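Long-range contact in alpha-L-rhamnosidase (Aspergillus terreus, PDB 6GSZ), which probably hydrolyses terminal non-reducing alpha-L-rhamnose residues from alpha-L-rhamnosides as a calcium-binding glycoside hydrolase: residues P535-M547 and G777-N789. Residues are numbered along the deposited sequence; the frame is centred on the assembly and turned at random. Where two conformers were deposited one is given.
Sequences PWQLYESFGDKVM and GLSPAEPGWRRIN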
loop_
_atom_site.group_PDB
_atom_site.type_symbol
_atom_site.label_atom_id
_atom_site.label_comp_id
_atom_site.label_asym_id
_atom_site.label_seq_id
_atom_site.Cartn_x
_atom_site.Cartn_y
_atom_site.Cartn_z
ATOM N N PRO A 535 -12.657 -4.730 0.585
ATOM C CA PRO A 535 -13.002 -5.634 1.697
ATOM C C PRO A 535 -13.128 -7.115 1.300
ATOM O O PRO A 535 -12.601 -7.986 2.030
ATOM C CB PRO A 535 -14.313 -5.060 2.241
ATOM C CG PRO A 535 -14.164 -3.578 1.956
ATOM C CD PRO A 535 -13.554 -3.555 0.571
ATOM N N TRP A 536 -13.801 -7.384 0.177
ATOM C CA TRP A 536 -13.980 -8.792 -0.204
ATOM C C TRP A 536 -12.602 -9.447 -0.408
ATOM O O TRP A 536 -12.329 -10.550 0.080
ATOM C CB TRP A 536 -14.810 -8.878 -1.484
ATOM C CG TRP A 536 -15.013 -10.270 -2.023
ATOM C CD1 TRP A 536 -15.981 -11.151 -1.689
ATOM C CD2 TRP A 536 -14.209 -10.903 -3.015
ATOM N NE1 TRP A 536 -15.850 -12.298 -2.418
ATOM C CE2 TRP A 536 -14.737 -12.201 -3.210
ATOM C CE3 TRP A 536 -13.044 -10.532 -3.678
ATOM C CZ2 TRP A 536 -14.141 -13.101 -4.092
ATOM C CZ3 TRP A 536 -12.447 -11.418 -4.545
ATOM C CH2 TRP A 536 -12.998 -12.683 -4.749
ATOM N N GLN A 537 -11.728 -8.776 -1.159
ATOM C CA GLN A 537 -10.385 -9.279 -1.425
ATOM C C GLN A 537 -9.548 -9.378 -0.135
ATOM O O GLN A 537 -8.657 -10.249 -0.003
ATOM C CB GLN A 537 -9.685 -8.526 -2.539
ATOM C CG GLN A 537 -8.303 -9.059 -2.877
ATOM C CD GLN A 537 -8.334 -10.485 -3.397
ATOM O OE1 GLN A 537 -8.919 -10.731 -4.435
ATOM N NE2 GLN A 537 -7.629 -11.378 -2.703
ATOM N N LEU A 538 -9.700 -8.378 0.748
ATOM C CA LEU A 538 -8.938 -8.385 1.959
ATOM C C LEU A 538 -9.258 -9.658 2.759
ATOM O O LEU A 538 -8.369 -10.222 3.399
ATOM C CB LEU A 538 -9.225 -7.093 2.737
ATOM C CG LEU A 538 -8.180 -6.671 3.734
ATOM C CD1 LEU A 538 -6.831 -6.378 3.070
ATOM C CD2 LEU A 538 -8.695 -5.464 4.490
ATOM N N TYR A 539 -10.554 -10.013 2.796
ATOM C CA TYR A 539 -10.967 -11.227 3.504
ATOM C C TYR A 539 -10.450 -12.515 2.804
ATOM O O TYR A 539 -9.895 -13.377 3.487
ATOM C CB TYR A 539 -12.484 -11.233 3.628
ATOM C CG TYR A 539 -13.002 -12.422 4.388
ATOM C CD1 TYR A 539 -12.686 -12.568 5.720
ATOM C CD2 TYR A 539 -13.778 -13.405 3.813
ATOM C CE1 TYR A 539 -13.113 -13.646 6.482
ATOM C CE2 TYR A 539 -14.276 -14.458 4.567
ATOM C CZ TYR A 539 -13.933 -14.594 5.907
ATOM O OH TYR A 539 -14.353 -15.653 6.657
ATOM N N GLU A 540 -10.504 -12.534 1.471
ATOM C CA GLU A 540 -9.944 -13.658 0.731
ATOM C C GLU A 540 -8.464 -13.846 1.106
ATOM O O GLU A 540 -7.975 -14.973 1.322
ATOM C CB GLU A 540 -10.059 -13.451 -0.764
ATOM C CG GLU A 540 -11.489 -13.557 -1.268
ATOM C CD GLU A 540 -12.164 -14.899 -1.098
ATOM O OE1 GLU A 540 -11.654 -15.873 -1.696
ATOM O OE2 GLU A 540 -13.162 -14.940 -0.328
ATOM N N SER A 541 -7.746 -12.719 1.234
ATOM C CA SER A 541 -6.288 -12.797 1.447
ATOM C C SER A 541 -5.925 -13.121 2.908
ATOM O O SER A 541 -4.961 -13.891 3.157
ATOM C CB SER A 541 -5.674 -11.457 1.076
ATOM O OG SER A 541 -5.778 -11.232 -0.314
ATOM N N PHE A 542 -6.640 -12.507 3.871
ATOM C CA PHE A 542 -6.166 -12.560 5.290
ATOM C C PHE A 542 -7.148 -13.235 6.261
ATOM O O PHE A 542 -6.792 -13.550 7.386
ATOM C CB PHE A 542 -5.738 -11.178 5.767
ATOM C CG PHE A 542 -4.669 -10.550 4.919
ATOM C CD1 PHE A 542 -3.373 -11.027 4.910
ATOM C CD2 PHE A 542 -4.990 -9.507 4.087
ATOM C CE1 PHE A 542 -2.410 -10.460 4.092
ATOM C CE2 PHE A 542 -4.029 -8.940 3.251
ATOM C CZ PHE A 542 -2.746 -9.411 3.250
ATOM N N GLY A 543 -8.381 -13.473 5.808
ATOM C CA GLY A 543 -9.351 -14.231 6.573
ATOM C C GLY A 543 -9.871 -13.617 7.859
ATOM O O GLY A 543 -10.345 -14.319 8.752
ATOM N N ASP A 544 -9.766 -12.285 8.010
ATOM C CA ASP A 544 -10.098 -11.643 9.257
ATOM C C ASP A 544 -11.604 -11.313 9.329
ATOM O O ASP A 544 -12.049 -10.363 8.671
ATOM C CB ASP A 544 -9.235 -10.396 9.407
ATOM C CG ASP A 544 -9.437 -9.726 10.743
ATOM O OD1 ASP A 544 -10.473 -9.919 11.373
ATOM O OD2 ASP A 544 -8.568 -8.892 11.092
ATOM N N LYS A 545 -12.377 -12.087 10.106
ATOM C CA LYS A 545 -13.825 -11.901 10.180
ATOM C C LYS A 545 -14.188 -10.577 10.875
ATOM O O LYS A 545 -15.233 -10.016 10.605
ATOM C CB LYS A 545 -14.492 -13.120 10.852
ATOM C CG LYS A 545 -14.503 -14.362 9.970
ATOM C CD LYS A 545 -15.645 -15.361 10.190
ATOM C CE LYS A 545 -15.268 -16.711 9.626
ATOM N NZ LYS A 545 -14.070 -17.258 10.303
ATOM N N VAL A 546 -13.366 -10.138 11.836
ATOM C CA VAL A 546 -13.619 -8.879 12.551
ATOM C C VAL A 546 -13.517 -7.689 11.587
ATOM O O VAL A 546 -14.381 -6.802 11.587
ATOM C CB VAL A 546 -12.706 -8.721 13.782
ATOM C CG1 VAL A 546 -12.848 -7.330 14.407
ATOM C CG2 VAL A 546 -13.008 -9.810 14.784
ATOM N N MET A 547 -12.458 -7.693 10.779
ATOM C CA MET A 547 -12.286 -6.646 9.823
ATOM C C MET A 547 -13.389 -6.686 8.741
ATOM O O MET A 547 -13.886 -5.651 8.287
ATOM C CB MET A 547 -10.869 -6.717 9.257
ATOM C CG MET A 547 -10.560 -5.635 8.322
ATOM S SD MET A 547 -8.772 -5.407 8.076
ATOM C CE MET A 547 -8.283 -7.008 7.445
ATOM N N GLY A 777 0.602 -21.039 -9.860
ATOM C CA GLY A 777 -0.389 -21.967 -9.399
ATOM C C GLY A 777 -1.056 -21.658 -8.072
ATOM O O GLY A 777 -1.948 -22.405 -7.685
ATOM N N LEU A 778 -0.655 -20.609 -7.338
ATOM C CA LEU A 778 -1.047 -20.477 -5.935
ATOM C C LEU A 778 -2.251 -19.546 -5.775
ATOM O O LEU A 778 -2.200 -18.366 -6.164
ATOM C CB LEU A 778 0.131 -19.905 -5.159
ATOM C CG LEU A 778 1.305 -20.843 -4.932
ATOM C CD1 LEU A 778 2.485 -20.071 -4.397
ATOM C CD2 LEU A 778 0.913 -21.932 -3.976
ATOM N N SER A 779 -3.283 -20.016 -5.086
ATOM C CA SER A 779 -4.433 -19.165 -4.722
ATOM C C SER A 779 -5.026 -19.708 -3.438
ATOM O O SER A 779 -4.896 -20.895 -3.124
ATOM C CB SER A 779 -5.492 -19.073 -5.814
ATOM O OG SER A 779 -6.082 -20.352 -6.044
ATOM N N PRO A 780 -5.750 -18.876 -2.674
ATOM C CA PRO A 780 -6.417 -19.348 -1.463
ATOM C C PRO A 780 -7.688 -20.135 -1.789
ATOM O O PRO A 780 -8.534 -19.673 -2.540
ATOM C CB PRO A 780 -6.675 -18.057 -0.676
ATOM C CG PRO A 780 -6.842 -17.004 -1.755
ATOM C CD PRO A 780 -5.895 -17.413 -2.869
ATOM N N ALA A 781 -7.801 -21.313 -1.195
ATOM C CA ALA A 781 -9.011 -22.130 -1.331
ATOM C C ALA A 781 -10.006 -21.847 -0.210
ATOM O O ALA A 781 -11.156 -22.215 -0.302
ATOM C CB ALA A 781 -8.689 -23.608 -1.407
ATOM N N GLU A 782 -9.536 -21.199 0.863
ATOM C CA GLU A 782 -10.345 -20.710 1.961
ATOM C C GLU A 782 -9.802 -19.315 2.248
ATOM O O GLU A 782 -8.578 -19.121 2.179
ATOM C CB GLU A 782 -10.181 -21.577 3.217
ATOM C CG GLU A 782 -10.952 -21.145 4.423
ATOM C CD GLU A 782 -10.677 -22.053 5.613
ATOM O OE1 GLU A 782 -11.256 -23.140 5.638
ATOM O OE2 GLU A 782 -9.827 -21.712 6.472
ATOM N N PRO A 783 -10.664 -18.338 2.576
ATOM C CA PRO A 783 -10.158 -17.003 2.910
ATOM C C PRO A 783 -9.074 -17.083 3.987
ATOM O O PRO A 783 -9.303 -17.663 5.015
ATOM C CB PRO A 783 -11.416 -16.259 3.416
ATOM C CG PRO A 783 -12.539 -16.934 2.701
ATOM C CD PRO A 783 -12.132 -18.385 2.568
ATOM N N GLY A 784 -7.910 -16.456 3.723
ATOM C CA GLY A 784 -6.830 -16.491 4.665
ATOM C C GLY A 784 -5.778 -17.574 4.464
ATOM O O GLY A 784 -4.864 -17.681 5.291
ATOM N N TRP A 785 -5.943 -18.433 3.439
ATOM C CA TRP A 785 -4.920 -19.384 2.990
ATOM C C TRP A 785 -4.727 -20.593 3.920
ATOM O O TRP A 785 -3.739 -21.297 3.735
ATOM C CB TRP A 785 -3.585 -18.698 2.730
ATOM C CG TRP A 785 -3.557 -17.731 1.581
ATOM C CD1 TRP A 785 -3.886 -16.403 1.591
ATOM C CD2 TRP A 785 -3.027 -17.978 0.276
ATOM N NE1 TRP A 785 -3.670 -15.850 0.368
ATOM C CE2 TRP A 785 -3.113 -16.779 -0.460
ATOM C CE3 TRP A 785 -2.440 -19.089 -0.336
ATOM C CZ2 TRP A 785 -2.676 -16.665 -1.768
ATOM C CZ3 TRP A 785 -2.011 -18.988 -1.631
ATOM C CH2 TRP A 785 -2.100 -17.783 -2.329
ATOM N N ARG A 786 -5.682 -20.910 4.798
ATOM C CA ARG A 786 -5.530 -22.141 5.575
ATOM C C ARG A 786 -5.769 -23.371 4.689
ATOM O O ARG A 786 -5.326 -24.500 5.028
ATOM C CB ARG A 786 -6.540 -22.152 6.723
ATOM C CG ARG A 786 -6.303 -23.209 7.793
ATOM C CD ARG A 786 -7.491 -23.245 8.762
ATOM N NE ARG A 786 -8.714 -23.718 8.088
ATOM C CZ ARG A 786 -9.179 -24.966 8.073
ATOM N NH1 ARG A 786 -8.574 -25.900 8.802
ATOM N NH2 ARG A 786 -10.203 -25.232 7.275
ATOM N N ARG A 787 -6.459 -23.153 3.560
ATOM C CA ARG A 787 -6.559 -24.154 2.514
ATOM C C ARG A 787 -6.076 -23.485 1.230
ATOM O O ARG A 787 -6.353 -22.275 1.031
ATOM C CB ARG A 787 -8.009 -24.623 2.302
ATOM C CG ARG A 787 -8.616 -25.324 3.499
ATOM C CD ARG A 787 -7.940 -26.686 3.556
ATOM N NE ARG A 787 -8.400 -27.556 4.641
ATOM C CZ ARG A 787 -7.809 -27.641 5.823
ATOM N NH1 ARG A 787 -6.793 -26.833 6.092
ATOM N NH2 ARG A 787 -8.263 -28.505 6.723
ATOM N N ILE A 788 -5.205 -24.157 0.498
ATOM C CA ILE A 788 -4.481 -23.619 -0.617
ATOM C C ILE A 788 -4.801 -24.417 -1.880
ATOM O O ILE A 788 -4.813 -25.660 -1.831
ATOM C CB ILE A 788 -2.969 -23.630 -0.325
ATOM C CG1 ILE A 788 -2.705 -22.970 1.028
ATOM C CG2 ILE A 788 -2.182 -22.990 -1.459
ATOM C CD1 ILE A 788 -1.264 -22.987 1.469
ATOM N N ASN A 789 -5.017 -23.749 -3.013
ATOM C CA ASN A 789 -5.102 -24.454 -4.325
ATOM C C ASN A 789 -3.733 -24.281 -4.993
ATOM O O ASN A 789 -3.165 -23.171 -4.969
ATOM C CB ASN A 789 -6.327 -23.969 -5.125
ATOM C CG ASN A 789 -6.727 -24.842 -6.306
ATOM O OD1 ASN A 789 -7.225 -25.972 -6.130
ATOM N ND2 ASN A 789 -6.588 -24.312 -7.526
HETATM O O HOH W 1 -11.221 -18.536 -1.053
HETATM O O HOH W 2 -3.283 -12.881 -0.697
#
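Ser541 OG is gripped by several partners: Gln537 NE2, one turn earlier in the helix, donates to it over 3.0 Å, Asn482 of helix 471-484 adds a hydrogen bond, and a water links it to Trp785 NE1 across the contact. Here the C-terminal end of helix 530-542, in the mainly helical six-hairpin glycosidase domain, abuts the beta-hairpin of strands 778-780 and 787-790 of the C-terminal domain. Helix-end carbonyls face the type II turn Glu782-Trp785 at the hairpin tip: Glu540 O takes a hydrogen bond from it, Ser541 O a CA-H...O contact. Gly784 N donates to Glu540 O (2.8 Å, 168° at the hydrogen), from well above the carbonyl plane, while Pro783 CA leans on the same oxygen. Two glycines allow this closeness: Gly784, with phi 95°, brings its CA to 3.5 Å from Ser541 O, and Gly543, where the helix ends with positive phi, sets a bare backbone against Gly784 CA and Pro783 O, where a CB would clash. Proline suits the preceding turn position, its ring being rigid and its phi already fixed. Pro783 CB sits over one face of the Tyr539 ring, 3.8 Å from the centroid, in a CH-pi contact; the tyrosine reaches it because CG lies anti to the backbone N (chi1 -178°). Glu540, bent at chi2, folds its chain over the Trp536 ring and brings OE2 beside Pro783 CG, while a water joins OE1 to Pro780 O. Pro780 CB in turn packs on a face of the Trp785 indole, whose edge is turned to the helix end, with CD1 3.1 Å from Ser541 O, close to the ring plane.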